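Putative gamma-glutamylcyclotransferase PH0828 (PDB 1V30) is a putative gamma-glutamylcyclotransferase, probably releasing gamma-glutamyl groups as 5-oxoproline through intramolecular cyclisation, though its natural substrate is not established. Local coordinates at residues 47-52 / 79-84; 67-72 / 94-99; 13-16 / 21-24; 15-20 / 56-61. All blocks are in the same frame, centred on the assembly; numbering follows the deposited sequence.

Interaction 1 of 4, residues 47-52 / 79-84; sequences LPYAVK and TGYRLV
Y81 reaches across to strand 48-51 with its ring end, and its hydroxyl donates to the main chain, Y81 OH lying 2.7 Å from P48 O. The acceptor sits at the ring's edge, in the ring plane, with P48 O 3.4 Å from Y81 CE2. On the carbonyl side the donor stands 22° out of the carbonyl plane. With CG turned opposite the carbonyl carbon (chi1 -55°), the tyrosine spans the 8.5 Å between Y49 CA and Y81 CA with its ring. Carbons of segment 47-52 lie round the Y81 hydroxyl: L47 CB is 3.7 Å from Y81 OH and Y49 CD2 is 3.8 Å from it, with P48 CD a little farther. The side chains of P48 and Y49 each run at about a right angle to that of Y81. The Y49 ring, with L47 O over one of its faces, meets the Y81 hydroxyl obliquely. W98 of strand 93-98 also joins the two tyrosines, meeting the Y81 ring edge-to-face and the Y49 ring with planes at about 45°. Y81 thus ties the hairpin of strands 81-86 and 93-98 to the sheet containing strand 48-51. This tie stands at the edge of the presumed substrate pocket of the gamma-glutamylcyclotransferase fold, where P48 packs on T15.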
loop_
_atom_site.group_PDB
_atom_site.type_symbol
_atom_site.label_atom_id
_atom_site.label_comp_id
_atom_site.label_asym_id
_atom_site.label_seq_id
_atom_site.Cartn_x
_atom_site.Cartn_y
_atom_site.Cartn_z
ATOM N N LEU A 47 3.224 7.416 8.745
ATOM C CA LEU A 47 2.453 6.430 7.996
ATOM C C LEU A 47 2.580 6.756 6.519
ATOM O O LEU A 47 2.819 7.907 6.149
ATOM C CB LEU A 47 0.965 6.507 8.355
ATOM C CG LEU A 47 0.537 6.200 9.786
ATOM C CD1 LEU A 47 -0.929 6.569 9.962
ATOM C CD2 LEU A 47 0.765 4.733 10.091
ATOM N N PRO A 48 2.415 5.746 5.656
ATOM C CA PRO A 48 2.504 5.950 4.208
ATOM C C PRO A 48 1.151 6.410 3.675
ATOM O O PRO A 48 0.107 5.929 4.120
ATOM C CB PRO A 48 2.892 4.569 3.691
ATOM C CG PRO A 48 2.146 3.661 4.617
ATOM C CD PRO A 48 2.306 4.311 5.986
ATOM N N TYR A 49 1.174 7.327 2.713
ATOM C CA TYR A 49 -0.058 7.857 2.144
ATOM C C TYR A 49 -0.069 7.860 0.628
ATOM O O TYR A 49 0.814 8.430 -0.001
ATOM C CB TYR A 49 -0.283 9.294 2.608
ATOM C CG TYR A 49 -0.208 9.495 4.098
ATOM C CD1 TYR A 49 0.810 10.259 4.663
ATOM C CD2 TYR A 49 -1.172 8.956 4.945
ATOM C CE1 TYR A 49 0.862 10.485 6.033
ATOM C CE2 TYR A 49 -1.131 9.174 6.315
ATOM C CZ TYR A 49 -0.113 9.943 6.852
ATOM O OH TYR A 49 -0.088 10.188 8.199
ATOM N N ALA A 50 -1.073 7.219 0.042
ATOM C CA ALA A 50 -1.209 7.225 -1.409
ATOM C C ALA A 50 -2.376 8.152 -1.721
ATOM O O ALA A 50 -3.474 7.985 -1.190
ATOM C CB ALA A 50 -1.495 5.823 -1.941
ATOM N N VAL A 51 -2.117 9.155 -2.549
ATOM C CA VAL A 51 -3.148 10.106 -2.951
ATOM C C VAL A 51 -3.055 10.285 -4.452
ATOM O O VAL A 51 -1.993 10.094 -5.040
ATOM C CB VAL A 51 -2.959 11.479 -2.273
ATOM C CG1 VAL A 51 -3.135 11.342 -0.771
ATOM C CG2 VAL A 51 -1.588 12.050 -2.611
ATOM N N LYS A 52 -4.169 10.645 -5.077
ATOM C CA LYS A 52 -4.170 10.839 -6.517
ATOM C C LYS A 52 -3.252 11.985 -6.900
ATOM O O LYS A 52 -3.199 13.007 -6.220
ATOM C CB LYS A 52 -5.584 11.122 -7.019
ATOM C CG LYS A 52 -6.532 9.960 -6.839
ATOM C CD LYS A 52 -7.836 10.208 -7.569
ATOM C CE LYS A 52 -8.803 9.067 -7.347
ATOM N NZ LYS A 52 -9.191 8.980 -5.917
ATOM N N THR A 79 -8.608 4.243 9.705
ATOM C CA THR A 79 -9.523 5.373 9.883
ATOM C C THR A 79 -9.415 6.478 8.839
ATOM O O THR A 79 -10.426 6.952 8.316
ATOM C CB THR A 79 -9.326 6.031 11.273
ATOM O OG1 THR A 79 -9.685 5.103 12.298
ATOM C CG2 THR A 79 -10.177 7.289 11.406
ATOM N N GLY A 80 -8.193 6.897 8.549
ATOM C CA GLY A 80 -7.995 7.974 7.599
ATOM C C GLY A 80 -7.951 7.592 6.133
ATOM O O GLY A 80 -7.832 8.467 5.280
ATOM N N TYR A 81 -8.047 6.300 5.835
ATOM C CA TYR A 81 -8.010 5.834 4.453
ATOM C C TYR A 81 -9.390 5.373 3.989
ATOM O O TYR A 81 -10.183 4.878 4.783
ATOM C CB TYR A 81 -7.038 4.653 4.307
ATOM C CG TYR A 81 -5.625 4.893 4.798
ATOM C CD1 TYR A 81 -5.306 4.784 6.152
ATOM C CD2 TYR A 81 -4.598 5.183 3.898
ATOM C CE1 TYR A 81 -3.989 4.947 6.600
ATOM C CE2 TYR A 81 -3.279 5.353 4.336
ATOM C CZ TYR A 81 -2.984 5.229 5.684
ATOM O OH TYR A 81 -1.677 5.364 6.107
ATOM N N ARG A 82 -9.677 5.539 2.706
ATOM C CA ARG A 82 -10.950 5.080 2.178
ATOM C C ARG A 82 -10.671 4.118 1.029
ATOM O O ARG A 82 -9.696 4.265 0.294
ATOM C CB ARG A 82 -11.825 6.268 1.751
ATOM C CG ARG A 82 -12.356 7.053 2.951
ATOM C CD ARG A 82 -13.141 8.291 2.542
ATOM N NE ARG A 82 -12.320 9.216 1.771
ATOM C CZ ARG A 82 -12.650 10.477 1.504
ATOM N NH1 ARG A 82 -13.793 10.982 1.951
ATOM N NH2 ARG A 82 -11.839 11.232 0.781
ATOM N N LEU A 83 -11.538 3.126 0.898
ATOM C CA LEU A 83 -11.402 2.079 -0.101
ATOM C C LEU A 83 -11.733 2.536 -1.514
ATOM O O LEU A 83 -12.807 3.076 -1.764
ATOM C CB LEU A 83 -12.314 0.915 0.293
ATOM C CG LEU A 83 -12.044 -0.470 -0.284
ATOM C CD1 LEU A 83 -10.751 -1.022 0.309
ATOM C CD2 LEU A 83 -13.207 -1.390 0.051
ATOM N N VAL A 84 -10.803 2.322 -2.438
ATOM C CA VAL A 84 -11.014 2.678 -3.833
ATOM C C VAL A 84 -10.630 1.480 -4.689
ATOM O O VAL A 84 -10.007 0.531 -4.207
ATOM C CB VAL A 84 -10.162 3.896 -4.269
ATOM C CG1 VAL A 84 -10.533 5.112 -3.436
ATOM C CG2 VAL A 84 -8.679 3.585 -4.131
#

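Interaction 2 of 4, residues 67-72 / 94-99; sequences ETFERI and FLWEWG
F69 extends its ring off the helix with CG trans to the backbone N (chi1 180°), while W96 sets CG opposite its carbonyl carbon; the phenyl and the indole slide past one another in opposite directions. F69 CE1 comes within 3.6 Å of W96 CZ2. The two six-membered rings are nearly parallel, their planes 23° apart, but are slid so far that they barely overlap, with 5.6 Å between centroids. I72, one turn farther along the helix, meets the same indole end at about a right angle: its CG2 branch lies 3.7 Å from W96 CH2 and equally near CZ2. F94, two residues before W96 on the same face of the strand, is a looser partner, its ring oblique to that of F69 and its CB 4.5 Å from F69 CE1. F69, F94 and W96 make an aromatic cluster between helix 66-72 and the hairpin of strands 81-86 and 93-98; here helix 67-72 runs almost exactly parallel to strand 94-98, at 2°, with the axes 12.3 Å apart, a distance spanned by the large side chains. The polar edge of the indole turns to N73, just beyond the helix, whose OD1 accepts from W96 NE1 and so limits rotation of the ring. Further apolar cover for F69 comes from V8, I10, V64 and L83. On the pocket side, L16 packs against both I72 and W96.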
loop_
_atom_site.group_PDB
_atom_site.type_symbol
_atom_site.label_atom_id
_atom_site.label_comp_id
_atom_site.label_asym_id
_atom_site.label_seq_id
_atom_site.Cartn_x
_atom_site.Cartn_y
_atom_site.Cartn_z
ATOM N N GLU A 67 -13.071 -13.010 5.186
ATOM C CA GLU A 67 -12.788 -12.808 6.601
ATOM C C GLU A 67 -11.525 -11.975 6.795
ATOM O O GLU A 67 -11.500 -11.056 7.612
ATOM C CB GLU A 67 -12.649 -14.165 7.297
ATOM C CG GLU A 67 -13.077 -14.174 8.758
ATOM C CD GLU A 67 -11.953 -13.821 9.707
ATOM O OE1 GLU A 67 -10.953 -14.567 9.737
ATOM O OE2 GLU A 67 -12.072 -12.806 10.428
ATOM N N THR A 68 -10.481 -12.288 6.034
ATOM C CA THR A 68 -9.227 -11.554 6.134
ATOM C C THR A 68 -9.421 -10.094 5.731
ATOM O O THR A 68 -8.956 -9.188 6.423
ATOM C CB THR A 68 -8.141 -12.186 5.241
ATOM O OG1 THR A 68 -7.870 -13.519 5.693
ATOM C CG2 THR A 68 -6.859 -11.369 5.297
ATOM N N PHE A 69 -10.111 -9.861 4.619
ATOM C CA PHE A 69 -10.349 -8.495 4.172
ATOM C C PHE A 69 -11.119 -7.693 5.218
ATOM O O PHE A 69 -10.771 -6.550 5.512
ATOM C CB PHE A 69 -11.132 -8.467 2.860
ATOM C CG PHE A 69 -11.403 -7.076 2.364
ATOM C CD1 PHE A 69 -10.422 -6.363 1.685
ATOM C CD2 PHE A 69 -12.615 -6.453 2.639
ATOM C CE1 PHE A 69 -10.642 -5.046 1.290
ATOM C CE2 PHE A 69 -12.845 -5.135 2.248
ATOM C CZ PHE A 69 -11.855 -4.432 1.573
ATOM N N GLU A 70 -12.174 -8.284 5.774
ATOM C CA GLU A 70 -12.967 -7.592 6.784
ATOM C C GLU A 70 -12.142 -7.257 8.023
ATOM O O GLU A 70 -12.310 -6.188 8.615
ATOM C CB GLU A 70 -14.190 -8.429 7.172
ATOM C CG GLU A 70 -15.241 -8.497 6.073
ATOM C CD GLU A 70 -16.506 -9.226 6.497
ATOM O OE1 GLU A 70 -16.666 -9.498 7.704
ATOM O OE2 GLU A 70 -17.343 -9.519 5.621
ATOM N N ARG A 71 -11.246 -8.161 8.418
ATOM C CA ARG A 71 -10.405 -7.916 9.584
ATOM C C ARG A 71 -9.503 -6.715 9.344
ATOM O O ARG A 71 -9.347 -5.855 10.213
ATOM C CB ARG A 71 -9.533 -9.133 9.904
ATOM C CG ARG A 71 -10.228 -10.228 10.694
ATOM C CD ARG A 71 -9.250 -10.875 11.667
ATOM N NE ARG A 71 -8.023 -11.324 11.012
ATOM C CZ ARG A 71 -7.949 -12.363 10.188
ATOM N NH1 ARG A 71 -9.035 -13.070 9.914
ATOM N NH2 ARG A 71 -6.791 -12.699 9.638
ATOM N N ILE A 72 -8.907 -6.664 8.159
ATOM C CA ILE A 72 -8.019 -5.566 7.805
ATOM C C ILE A 72 -8.779 -4.247 7.746
ATOM O O ILE A 72 -8.318 -3.228 8.261
ATOM C CB ILE A 72 -7.354 -5.812 6.435
ATOM C CG1 ILE A 72 -6.418 -7.020 6.526
ATOM C CG2 ILE A 72 -6.602 -4.562 5.983
ATOM C CD1 ILE A 72 -5.801 -7.422 5.198
ATOM N N PHE A 94 -8.743 -3.647 -4.757
ATOM C CA PHE A 94 -9.066 -2.576 -3.829
ATOM C C PHE A 94 -7.765 -2.021 -3.266
ATOM O O PHE A 94 -6.788 -2.756 -3.078
ATOM C CB PHE A 94 -9.944 -3.086 -2.685
ATOM C CG PHE A 94 -11.342 -3.414 -3.103
ATOM C CD1 PHE A 94 -11.705 -4.721 -3.401
ATOM C CD2 PHE A 94 -12.291 -2.408 -3.221
ATOM C CE1 PHE A 94 -13.004 -5.024 -3.812
ATOM C CE2 PHE A 94 -13.590 -2.699 -3.632
ATOM C CZ PHE A 94 -13.945 -4.010 -3.927
ATOM N N LEU A 95 -7.765 -0.724 -2.997
ATOM C CA LEU A 95 -6.605 -0.035 -2.454
ATOM C C LEU A 95 -7.111 0.969 -1.430
ATOM O O LEU A 95 -8.192 1.539 -1.601
ATOM C CB LEU A 95 -5.851 0.671 -3.585
ATOM C CG LEU A 95 -4.666 1.572 -3.230
ATOM C CD1 LEU A 95 -3.591 1.439 -4.299
ATOM C CD2 LEU A 95 -5.127 3.015 -3.100
ATOM N N TRP A 96 -6.346 1.164 -0.361
ATOM C CA TRP A 96 -6.717 2.097 0.690
ATOM C C TRP A 96 -6.053 3.431 0.420
ATOM O O TRP A 96 -4.858 3.606 0.656
ATOM C CB TRP A 96 -6.294 1.554 2.052
ATOM C CG TRP A 96 -7.204 0.476 2.561
ATOM C CD1 TRP A 96 -8.366 0.647 3.260
ATOM C CD2 TRP A 96 -7.041 -0.940 2.398
ATOM N NE1 TRP A 96 -8.932 -0.574 3.546
ATOM C CE2 TRP A 96 -8.140 -1.566 3.027
ATOM C CE3 TRP A 96 -6.071 -1.744 1.779
ATOM C CZ2 TRP A 96 -8.296 -2.955 3.058
ATOM C CZ3 TRP A 96 -6.226 -3.127 1.812
ATOM C CH2 TRP A 96 -7.330 -3.717 2.447
ATOM N N GLU A 97 -6.851 4.362 -0.086
ATOM C CA GLU A 97 -6.395 5.698 -0.428
ATOM C C GLU A 97 -6.487 6.648 0.763
ATOM O O GLU A 97 -7.506 6.696 1.450
ATOM C CB GLU A 97 -7.254 6.218 -1.580
ATOM C CG GLU A 97 -7.103 7.687 -1.900
ATOM C CD GLU A 97 -8.046 8.106 -3.005
ATOM O OE1 GLU A 97 -7.825 7.682 -4.157
ATOM O OE2 GLU A 97 -9.018 8.837 -2.714
ATOM N N TRP A 98 -5.422 7.403 1.013
ATOM C CA TRP A 98 -5.444 8.349 2.122
ATOM C C TRP A 98 -6.531 9.380 1.796
ATOM O O TRP A 98 -6.553 9.940 0.699
ATOM C CB TRP A 98 -4.074 9.010 2.284
ATOM C CG TRP A 98 -4.017 10.025 3.383
ATOM C CD1 TRP A 98 -3.721 11.347 3.249
ATOM C CD2 TRP A 98 -4.244 9.804 4.784
ATOM N NE1 TRP A 98 -3.747 11.964 4.470
ATOM C CE2 TRP A 98 -4.064 11.044 5.433
ATOM C CE3 TRP A 98 -4.576 8.680 5.556
ATOM C CZ2 TRP A 98 -4.207 11.196 6.820
ATOM C CZ3 TRP A 98 -4.717 8.832 6.937
ATOM C CH2 TRP A 98 -4.532 10.083 7.552
ATOM N N GLY A 99 -7.420 9.625 2.753
ATOM C CA GLY A 99 -8.531 10.540 2.523
ATOM C C GLY A 99 -8.390 12.015 2.855
ATOM O O GLY A 99 -9.387 12.742 2.869
#

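Interaction 3 of 4, residues 13-16 / 21-24; sequences YGTL and PLHW
H23 ND1 donates to L16 O over 2.8 Å in a nearly straight bond, 170° at the hydrogen. Chi1 of -171°, CG opposite the backbone N, swings the imidazole toward L16, and the acceptor lies at the ring edge, only 4° out of the ring plane. These residues fold back the Y-G-T-L loop of the gamma-glutamylcyclotransferase family, Y13 to L16, which by similarity binds substrate. A second tie, one residue earlier on both sides, runs from L22 N to T15 O, 2.9 Å apart. Two successive carbonyls of the binding loop are therefore pinned by the following chain, one by a backbone N-H and one by a side chain. With T15 O and L16 O engaged on 21-24, the amide nitrogens of the same loop serve a ligand: Y13 N and L16 N bond to oxygens of a bound CHES buffer molecule, with weaker bonds from G14 N and T15 N. This main-chain grip on a sulfonate is consistent with an anion-binding role. Carbon contacts back up the two bonds. The side chains of T15 and L22 lie alongside each other and point the same way, T15 CG2 standing 3.6 Å from L22 CG. P21 CB touches that methyl more loosely. L16 crosses L22 obliquely, with the L16 CD2 methyl 3.4 Å from L22 O and 3.9 Å from L22 CB.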
loop_
_atom_site.group_PDB
_atom_site.type_symbol
_atom_site.label_atom_id
_atom_site.label_comp_id
_atom_site.label_asym_id
_atom_site.label_seq_id
_atom_site.Cartn_x
_atom_site.Cartn_y
_atom_site.Cartn_z
ATOM N N TYR A 13 0.509 -0.648 -0.938
ATOM C CA TYR A 13 1.713 0.126 -1.209
ATOM C C TYR A 13 2.528 0.469 0.025
ATOM O O TYR A 13 3.659 0.937 -0.097
ATOM C CB TYR A 13 1.323 1.442 -1.882
ATOM C CG TYR A 13 0.339 2.257 -1.056
ATOM C CD1 TYR A 13 -1.039 2.125 -1.241
ATOM C CD2 TYR A 13 0.786 3.149 -0.075
ATOM C CE1 TYR A 13 -1.948 2.871 -0.470
ATOM C CE2 TYR A 13 -0.114 3.894 0.700
ATOM C CZ TYR A 13 -1.475 3.752 0.493
ATOM O OH TYR A 13 -2.346 4.532 1.223
ATOM N N GLY A 14 1.968 0.245 1.206
ATOM C CA GLY A 14 2.685 0.629 2.403
ATOM C C GLY A 14 2.740 -0.333 3.562
ATOM O O GLY A 14 3.430 -1.350 3.511
ATOM N N THR A 15 2.002 0.002 4.611
ATOM C CA THR A 15 1.971 -0.755 5.852
ATOM C C THR A 15 1.713 -2.257 5.751
ATOM O O THR A 15 2.213 -3.033 6.575
ATOM C CB THR A 15 0.953 -0.098 6.802
ATOM O OG1 THR A 15 1.144 1.324 6.765
ATOM C CG2 THR A 15 1.147 -0.578 8.218
ATOM N N LEU A 16 0.952 -2.667 4.745
ATOM C CA LEU A 16 0.638 -4.079 4.553
ATOM C C LEU A 16 1.631 -4.838 3.661
ATOM O O LEU A 16 1.554 -6.063 3.552
ATOM C CB LEU A 16 -0.783 -4.225 3.994
ATOM C CG LEU A 16 -1.933 -3.886 4.955
ATOM C CD1 LEU A 16 -3.206 -3.655 4.160
ATOM C CD2 LEU A 16 -2.116 -5.007 5.971
ATOM N N PRO A 21 5.071 -3.070 8.929
ATOM C CA PRO A 21 4.344 -3.271 10.189
ATOM C C PRO A 21 3.085 -4.121 10.299
ATOM O O PRO A 21 2.892 -4.792 11.314
ATOM C CB PRO A 21 4.112 -1.844 10.683
ATOM C CG PRO A 21 5.310 -1.121 10.168
ATOM C CD PRO A 21 5.417 -1.648 8.755
ATOM N N LEU A 22 2.223 -4.105 9.293
ATOM C CA LEU A 22 1.000 -4.893 9.389
ATOM C C LEU A 22 0.935 -6.070 8.432
ATOM O O LEU A 22 -0.137 -6.631 8.202
ATOM C CB LEU A 22 -0.224 -3.995 9.176
ATOM C CG LEU A 22 -0.498 -2.998 10.305
ATOM C CD1 LEU A 22 -1.703 -2.138 9.943
ATOM C CD2 LEU A 22 -0.752 -3.748 11.609
ATOM N N HIS A 23 2.079 -6.471 7.890
ATOM C CA HIS A 23 2.064 -7.574 6.945
ATOM C C HIS A 23 1.555 -8.891 7.506
ATOM O O HIS A 23 1.066 -9.729 6.748
ATOM C CB HIS A 23 3.441 -7.807 6.334
ATOM C CG HIS A 23 3.419 -8.791 5.207
ATOM N ND1 HIS A 23 2.731 -8.557 4.037
ATOM C CD2 HIS A 23 3.956 -10.027 5.087
ATOM C CE1 HIS A 23 2.844 -9.608 3.244
ATOM N NE2 HIS A 23 3.582 -10.515 3.859
ATOM N N TRP A 24 1.659 -9.082 8.817
ATOM C CA TRP A 24 1.197 -10.333 9.405
ATOM C C TRP A 24 -0.275 -10.614 9.110
ATOM O O TRP A 24 -0.712 -11.761 9.166
ATOM C CB TRP A 24 1.461 -10.367 10.920
ATOM C CG TRP A 24 0.714 -9.354 11.738
ATOM C CD1 TRP A 24 1.056 -8.047 11.944
ATOM C CD2 TRP A 24 -0.487 -9.578 12.485
ATOM N NE1 TRP A 24 0.144 -7.445 12.777
ATOM C CE2 TRP A 24 -0.815 -8.361 13.124
ATOM C CE3 TRP A 24 -1.319 -10.690 12.679
ATOM C CZ2 TRP A 24 -1.941 -8.223 13.946
ATOM C CZ3 TRP A 24 -2.440 -10.552 13.497
ATOM C CH2 TRP A 24 -2.738 -9.326 14.119
#

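Interaction 4 of 4, residues 15-20 / 56-61; sequences TLRKGK and KLKVEV
R17 and E60 form the salt bridge of this contact, with R17 NE 2.8 Å from E60 OE2 and the bond nearly straight, 171° at the hydrogen. The guanidinium offers its edge, with the oxygen in its plane. The carboxylate is turned 87° to it, and NE meets OE2 from above the carboxylate plane. R17 NH2 adds a weak bond to the same oxygen. The bend in the arginine chain (chi3 64°) brings NE round to this position, and R17 CB, CG and CD all lie against the carboxylate. NH1 has a separate ion-pair partner in D111.

Among the hydrogen bonds outside the salt bridge, K18 N donates to the syn lone pair of E60 OE1, 2.9 Å away, and Y62 OH bonds to OE1 too. The carboxylate thus holds the start of a type II turn, R17 to K20, closed by K20 N to R17 O; G19, third in the turn, has a positive phi. A water joins the segments, accepting from R17 NH1 at 2.9 Å and donating to K58 O at 2.8 Å.

Van der Waals contact comes from the K58 methylenes, CD lying 3.8 Å from R17 NH1 where the two side chains cross at about a right angle; the K58 ammonium group leads on to E34.

Strand 56-64 is the middle strand of its antiparallel sheet, between 8-12 and 30-37, and E60 packs on V12 of the first and on F31 and E34 of the second.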
loop_
_atom_site.group_PDB
_atom_site.type_symbol
_atom_site.label_atom_id
_atom_site.label_comp_id
_atom_site.label_asym_id
_atom_site.label_seq_id
_atom_site.Cartn_x
_atom_site.Cartn_y
_atom_site.Cartn_z
ATOM N N THR A 15 2.002 0.002 4.611
ATOM C CA THR A 15 1.971 -0.755 5.852
ATOM C C THR A 15 1.713 -2.257 5.751
ATOM O O THR A 15 2.213 -3.033 6.575
ATOM C CB THR A 15 0.953 -0.098 6.802
ATOM O OG1 THR A 15 1.144 1.324 6.765
ATOM C CG2 THR A 15 1.147 -0.578 8.218
ATOM N N LEU A 16 0.952 -2.667 4.745
ATOM C CA LEU A 16 0.638 -4.079 4.553
ATOM C C LEU A 16 1.631 -4.838 3.661
ATOM O O LEU A 16 1.554 -6.063 3.552
ATOM C CB LEU A 16 -0.783 -4.225 3.994
ATOM C CG LEU A 16 -1.933 -3.886 4.955
ATOM C CD1 LEU A 16 -3.206 -3.655 4.160
ATOM C CD2 LEU A 16 -2.116 -5.007 5.971
ATOM N N ARG A 17 2.559 -4.128 3.028
ATOM C CA ARG A 17 3.539 -4.798 2.172
ATOM C C ARG A 17 4.439 -5.734 2.972
ATOM O O ARG A 17 4.612 -5.577 4.181
ATOM C CB ARG A 17 4.400 -3.772 1.419
ATOM C CG ARG A 17 3.697 -3.112 0.237
ATOM C CD ARG A 17 4.663 -2.263 -0.581
ATOM N NE ARG A 17 5.701 -3.088 -1.201
ATOM C CZ ARG A 17 6.738 -2.612 -1.884
ATOM N NH1 ARG A 17 6.899 -1.308 -2.050
ATOM N NH2 ARG A 17 7.627 -3.447 -2.401
ATOM N N LYS A 18 5.001 -6.724 2.285
ATOM C CA LYS A 18 5.889 -7.684 2.924
ATOM C C LYS A 18 6.976 -6.977 3.730
ATOM O O LYS A 18 7.644 -6.068 3.232
ATOM C CB LYS A 18 6.538 -8.570 1.861
ATOM C CG LYS A 18 7.607 -9.499 2.402
ATOM C CD LYS A 18 8.272 -10.254 1.274
ATOM C CE LYS A 18 9.625 -10.793 1.700
ATOM N NZ LYS A 18 10.291 -11.478 0.562
ATOM N N GLY A 19 7.144 -7.405 4.979
ATOM C CA GLY A 19 8.158 -6.824 5.841
ATOM C C GLY A 19 7.744 -5.554 6.562
ATOM O O GLY A 19 8.458 -5.087 7.451
ATOM N N LYS A 20 6.600 -4.989 6.184
ATOM C CA LYS A 20 6.112 -3.762 6.810
ATOM C C LYS A 20 5.317 -4.081 8.073
ATOM O O LYS A 20 4.893 -5.217 8.273
ATOM C CB LYS A 20 5.304 -2.945 5.795
ATOM C CG LYS A 20 6.178 -2.150 4.827
ATOM C CD LYS A 20 7.233 -3.019 4.168
ATOM C CE LYS A 20 8.163 -2.214 3.275
ATOM N NZ LYS A 20 9.122 -3.150 2.621
ATOM N N LYS A 56 3.549 7.273 -10.515
ATOM C CA LYS A 56 3.165 5.870 -10.408
ATOM C C LYS A 56 3.518 5.316 -9.036
ATOM O O LYS A 56 4.527 5.683 -8.433
ATOM C CB LYS A 56 3.803 5.026 -11.519
ATOM C CG LYS A 56 5.311 4.916 -11.490
ATOM C CD LYS A 56 5.787 3.981 -12.595
ATOM C CE LYS A 56 7.283 3.715 -12.496
ATOM N NZ LYS A 56 8.083 4.968 -12.558
ATOM N N LEU A 57 2.675 4.411 -8.563
ATOM C CA LEU A 57 2.817 3.820 -7.244
ATOM C C LEU A 57 3.077 2.317 -7.279
ATOM O O LEU A 57 2.349 1.570 -7.934
ATOM C CB LEU A 57 1.533 4.105 -6.462
ATOM C CG LEU A 57 1.361 3.499 -5.073
ATOM C CD1 LEU A 57 2.132 4.326 -4.049
ATOM C CD2 LEU A 57 -0.126 3.462 -4.734
ATOM N N LYS A 58 4.110 1.870 -6.571
ATOM C CA LYS A 58 4.417 0.449 -6.528
ATOM C C LYS A 58 3.537 -0.243 -5.494
ATOM O O LYS A 58 3.423 0.210 -4.349
ATOM C CB LYS A 58 5.888 0.217 -6.173
ATOM C CG LYS A 58 6.326 -1.234 -6.303
ATOM C CD LYS A 58 7.717 -1.427 -5.731
ATOM C CE LYS A 58 8.300 -2.785 -6.081
ATOM N NZ LYS A 58 8.836 -2.826 -7.471
ATOM N N VAL A 59 2.913 -1.339 -5.906
ATOM C CA VAL A 59 2.058 -2.108 -5.019
ATOM C C VAL A 59 2.362 -3.592 -5.115
ATOM O O VAL A 59 2.980 -4.061 -6.076
ATOM C CB VAL A 59 0.552 -1.943 -5.367
ATOM C CG1 VAL A 59 0.112 -0.512 -5.144
ATOM C CG2 VAL A 59 0.293 -2.383 -6.813
ATOM N N GLU A 60 1.937 -4.313 -4.086
ATOM C CA GLU A 60 2.030 -5.762 -4.036
ATOM C C GLU A 60 0.561 -6.153 -4.116
ATOM O O GLU A 60 -0.264 -5.624 -3.366
ATOM C CB GLU A 60 2.621 -6.230 -2.709
ATOM C CG GLU A 60 4.128 -6.106 -2.634
ATOM C CD GLU A 60 4.670 -6.342 -1.239
ATOM O OE1 GLU A 60 4.015 -7.037 -0.437
ATOM O OE2 GLU A 60 5.769 -5.831 -0.954
ATOM N N VAL A 61 0.223 -7.055 -5.030
ATOM C CA VAL A 61 -1.163 -7.472 -5.193
ATOM C C VAL A 61 -1.402 -8.847 -4.581
ATOM O O VAL A 61 -0.655 -9.796 -4.845
ATOM C CB VAL A 61 -1.559 -7.492 -6.684
ATOM C CG1 VAL A 61 -3.046 -7.798 -6.825
ATOM C CG2 VAL A 61 -1.233 -6.152 -7.322
HETATM O O HOH W 1 5.176 0.961 -2.296
HETATM O O HOH W 2 7.663 -5.411 0.691
#

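Interactions 3 and 4 share T15 and L16, their centres 7 Å apart: 21-24 grips the presumed substrate loop while E60 holds the turn that follows it. Y13, in the same loop, reaches interactions 1 and 2, its OH 2.7 Å from W96 O and weakly bonded to A50 N. L16 CD1 touches I72 CG2 at 4.0 Å, and T15 OG1 is 3.3 Å from P48 CD, so interactions 1 and 2 both border the loop. The buffer molecule lies about 3 Å from L16 and about 4 Å from both Y81 and W96, side chain to ligand. The likely proton acceptor, E76, is about 10 Å from Y81, side chain to side chain.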